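Local coordinates for protein diaminopimelate decarboxylase (Helicobacter pylori, PDB 2QGH) that probably catalyses the pyridoxal-phosphate-dependent decarboxylation of meso-diaminopimelate to L-lysine, the last step of bacterial lysine synthesis, at residues G90-A95 with L121-L126. Sequence-based numbering, arbitrary orientation.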
ATOM      1  N   GLY A  90     -16.686   0.235  -8.123  1.00 16.22           N
ATOM      2  CA  GLY A  90     -16.719   0.490  -6.689  1.00 15.27           C
ATOM      3  C   GLY A  90     -16.848   1.977  -6.375  1.00 15.61           C
ATOM      4  O   GLY A  90     -17.596   2.367  -5.475  1.00 15.41           O
ATOM      5  N   GLU A  91     -16.125   2.817  -7.112  1.00 14.53           N
ATOM      6  CA  GLU A  91     -16.202   4.255  -6.883  1.00 14.73           C
ATOM      7  C   GLU A  91     -17.529   4.829  -7.386  1.00 14.46           C
ATOM      8  O   GLU A  91     -18.073   5.765  -6.799  1.00 15.65           O
ATOM      9  CB  GLU A  91     -15.028   4.984  -7.560  1.00 13.46           C
ATOM     10  CG  GLU A  91     -13.669   4.643  -6.995  1.00 10.45           C
ATOM     11  CD  GLU A  91     -12.566   5.563  -7.508  1.00 11.68           C
ATOM     12  OE1 GLU A  91     -12.758   6.179  -8.577  1.00 11.06           O
ATOM     13  OE2 GLU A  91     -11.505   5.662  -6.856  1.00  9.18           O
ATOM     14  N   ILE A  92     -18.042   4.280  -8.481  1.00 13.38           N
ATOM     15  CA  ILE A  92     -19.305   4.743  -9.018  1.00 14.94           C
ATOM     16  C   ILE A  92     -20.399   4.429  -7.996  1.00 17.60           C
ATOM     17  O   ILE A  92     -21.261   5.273  -7.708  1.00 16.80           O
ATOM     18  CB  ILE A  92     -19.631   4.056 -10.368  1.00 16.19           C
ATOM     19  CG1 ILE A  92     -18.573   4.430 -11.407  1.00 13.85           C
ATOM     20  CG2 ILE A  92     -21.018   4.462 -10.848  1.00 14.26           C
ATOM     21  CD1 ILE A  92     -18.852   3.886 -12.791  1.00 15.38           C
ATOM     22  N   GLN A  93     -20.356   3.221  -7.433  1.00 17.05           N
ATOM     23  CA  GLN A  93     -21.352   2.834  -6.446  1.00 18.23           C
ATOM     24  C   GLN A  93     -21.272   3.716  -5.215  1.00 17.58           C
ATOM     25  O   GLN A  93     -22.303   4.111  -4.678  1.00 17.95           O
ATOM     26  CB  GLN A  93     -21.208   1.353  -6.064  1.00 21.15           C
ATOM     27  CG  GLN A  93     -21.508   0.401  -7.226  1.00 23.91           C
ATOM     28  CD  GLN A  93     -21.787  -1.031  -6.779  1.00 29.39           C
ATOM     29  OE1 GLN A  93     -22.027  -1.920  -7.610  1.00 31.92           O
ATOM     30  NE2 GLN A  93     -21.773  -1.259  -5.466  1.00 30.01           N
ATOM     31  N   ARG A  94     -20.057   4.028  -4.763  1.00 16.95           N
ATOM     32  CA  ARG A  94     -19.884   4.902  -3.596  1.00 15.50           C
ATOM     33  C   ARG A  94     -20.535   6.259  -3.866  1.00 16.17           C
ATOM     34  O   ARG A  94     -21.334   6.746  -3.067  1.00 12.77           O
ATOM     35  CB  ARG A  94     -18.405   5.150  -3.303  1.00 16.64           C
ATOM     36  CG  ARG A  94     -17.644   4.005  -2.649  1.00 16.47           C
ATOM     37  CD  ARG A  94     -16.188   4.410  -2.496  1.00 13.28           C
ATOM     38  NE  ARG A  94     -15.456   3.610  -1.517  1.00 14.32           N
ATOM     39  CZ  ARG A  94     -15.547   3.759  -0.200  1.00 13.93           C
ATOM     40  NH1 ARG A  94     -16.341   4.683   0.308  1.00 15.30           N
ATOM     41  NH2 ARG A  94     -14.839   2.981   0.610  1.00 14.99           N
ATOM     42  N   ALA A  95     -20.167   6.858  -4.997  1.00 15.79           N
ATOM     43  CA  ALA A  95     -20.678   8.160  -5.403  1.00 18.36           C
ATOM     44  C   ALA A  95     -22.198   8.215  -5.424  1.00 19.25           C
ATOM     45  O   ALA A  95     -22.797   9.141  -4.871  1.00 20.00           O
ATOM     46  CB  ALA A  95     -20.128   8.533  -6.778  1.00 17.64           C
ATOM     47  N   LEU A 121     -23.086   1.625 -17.915  1.00 23.00           N
ATOM     48  CA  LEU A 121     -24.044   1.978 -18.960  1.00 23.92           C
ATOM     49  C   LEU A 121     -25.475   1.901 -18.453  1.00 24.36           C
ATOM     50  O   LEU A 121     -26.332   2.680 -18.861  1.00 23.30           O
ATOM     51  CB  LEU A 121     -23.891   1.043 -20.160  1.00 22.95           C
ATOM     52  CG  LEU A 121     -22.566   1.087 -20.921  1.00 22.16           C
ATOM     53  CD1 LEU A 121     -22.632   0.063 -22.048  1.00 20.53           C
ATOM     54  CD2 LEU A 121     -22.309   2.485 -21.473  1.00 20.23           C
ATOM     55  N   LYS A 122     -25.723   0.952 -17.561  1.00 24.80           N
ATOM     56  CA  LYS A 122     -27.047   0.760 -16.990  1.00 26.07           C
ATOM     57  C   LYS A 122     -27.378   1.786 -15.912  1.00 25.96           C
ATOM     58  O   LYS A 122     -28.537   1.933 -15.534  1.00 25.97           O
ATOM     59  CB  LYS A 122     -27.146  -0.635 -16.380  1.00 27.86           C
ATOM     60  CG  LYS A 122     -27.296  -1.761 -17.382  1.00 29.36           C
ATOM     61  CD  LYS A 122     -26.745  -3.066 -16.821  1.00 34.24           C
ATOM     62  CE  LYS A 122     -26.845  -3.128 -15.292  1.00 36.61           C
ATOM     63  NZ  LYS A 122     -28.241  -2.983 -14.799  1.00 41.34           N
ATOM     64  N   LEU A 123     -26.358   2.483 -15.420  1.00 25.80           N
ATOM     65  CA  LEU A 123     -26.528   3.474 -14.369  1.00 24.07           C
ATOM     66  C   LEU A 123     -26.659   4.892 -14.911  1.00 24.06           C
ATOM     67  O   LEU A 123     -26.799   5.857 -14.157  1.00 24.54           O
ATOM     68  CB  LEU A 123     -25.360   3.370 -13.390  1.00 23.41           C
ATOM     69  CG  LEU A 123     -25.335   2.032 -12.651  1.00 22.88           C
ATOM     70  CD1 LEU A 123     -24.039   1.895 -11.861  1.00 20.63           C
ATOM     71  CD2 LEU A 123     -26.554   1.937 -11.739  1.00 21.90           C
ATOM     72  N   ASN A 124     -26.603   5.011 -16.227  1.00 25.38           N
ATOM     73  CA  ASN A 124     -26.764   6.297 -16.895  1.00 26.26           C
ATOM     74  C   ASN A 124     -25.831   7.410 -16.440  1.00 24.49           C
ATOM     75  O   ASN A 124     -26.275   8.532 -16.201  1.00 26.03           O
ATOM     76  CB  ASN A 124     -28.216   6.762 -16.750  1.00 28.12           C
ATOM     77  CG  ASN A 124     -29.208   5.694 -17.183  1.00 31.48           C
ATOM     78  OD1 ASN A 124     -29.150   5.200 -18.309  1.00 35.84           O
ATOM     79  ND2 ASN A 124     -30.121   5.331 -16.287  1.00 30.93           N
ATOM     80  N   ILE A 125     -24.540   7.115 -16.326  1.00 21.34           N
ATOM     81  CA  ILE A 125     -23.588   8.137 -15.917  1.00 17.32           C
ATOM     82  C   ILE A 125     -23.337   9.098 -17.083  1.00 15.47           C
ATOM     83  O   ILE A 125     -23.853   8.884 -18.180  1.00 12.45           O
ATOM     84  CB  ILE A 125     -22.269   7.503 -15.440  1.00 16.92           C
ATOM     85  CG1 ILE A 125     -21.638   6.661 -16.546  1.00 14.73           C
ATOM     86  CG2 ILE A 125     -22.544   6.651 -14.225  1.00 15.15           C
ATOM     87  CD1 ILE A 125     -20.203   6.255 -16.233  1.00 16.61           C
ATOM     88  N   LEU A 126     -22.561  10.158 -16.864  1.00 16.00           N
ATOM     89  CA  LEU A 126     -22.331  11.132 -17.944  1.00 16.54           C
ATOM     90  C   LEU A 126     -21.659  10.511 -19.167  1.00 17.06           C
ATOM     91  O   LEU A 126     -22.159  10.606 -20.286  1.00 16.84           O
ATOM     92  CB  LEU A 126     -21.497  12.315 -17.457  1.00 15.58           C
ATOM     93  CG  LEU A 126     -22.011  13.708 -17.862  1.00 15.34           C
ATOM     94  CD1 LEU A 126     -20.917  14.730 -17.640  1.00 11.57           C
ATOM     95  CD2 LEU A 126     -22.438  13.721 -19.314  1.00 16.29           C
TER
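The backbones of I92 and I125 stay well apart, 8.8 Å between their CA atoms at the point of nearest approach, so the helical turn 90-95 meets the helix end and loop 121-126 through side chains, with no hydrogen bond between them. I92 carries the contact from its side. Its CG2 methyl, anti to the backbone N and beside the carbonyl carbon, reaches CD1 of L123 at 4.1 Å and CG2 of I125 at 4.3 Å. One branch of a beta-branched residue thus touches two partners. L123 comes at an oblique angle; with CG anti to the carbonyl carbon (chi1 -65°), its isobutyl fork extends so that one methyl, CD1, reaches I92. The side chain of I125 leaves the backbone toward helix 89-97 and offers its CG2 methyl. Between L123 and I125 in the chain, N124 takes a positive phi (55°) in a Schellman motif that ends helix 114-122, a conformation asparagine tolerates better than most residues. The turn redirects the chain, and both flanking residues face the same helix. Because I92 and I125 are buried, their hydrocarbon side chains suit a junction made by van der Waals contact alone; L123, at its partly exposed margin, closes it with a flexible apolar side chain. In the alpha/beta (TIM-type) barrel of the pyridoxal-binding domain, this junction joins helix 89-97, which follows the second strand, 83-86, to the link between helix 114-122 and the fourth strand, 127-130. I92 also packs on C86 and F107, and I125 on I105 and F107, so F107 of strand 105-107 touches both isoleucines.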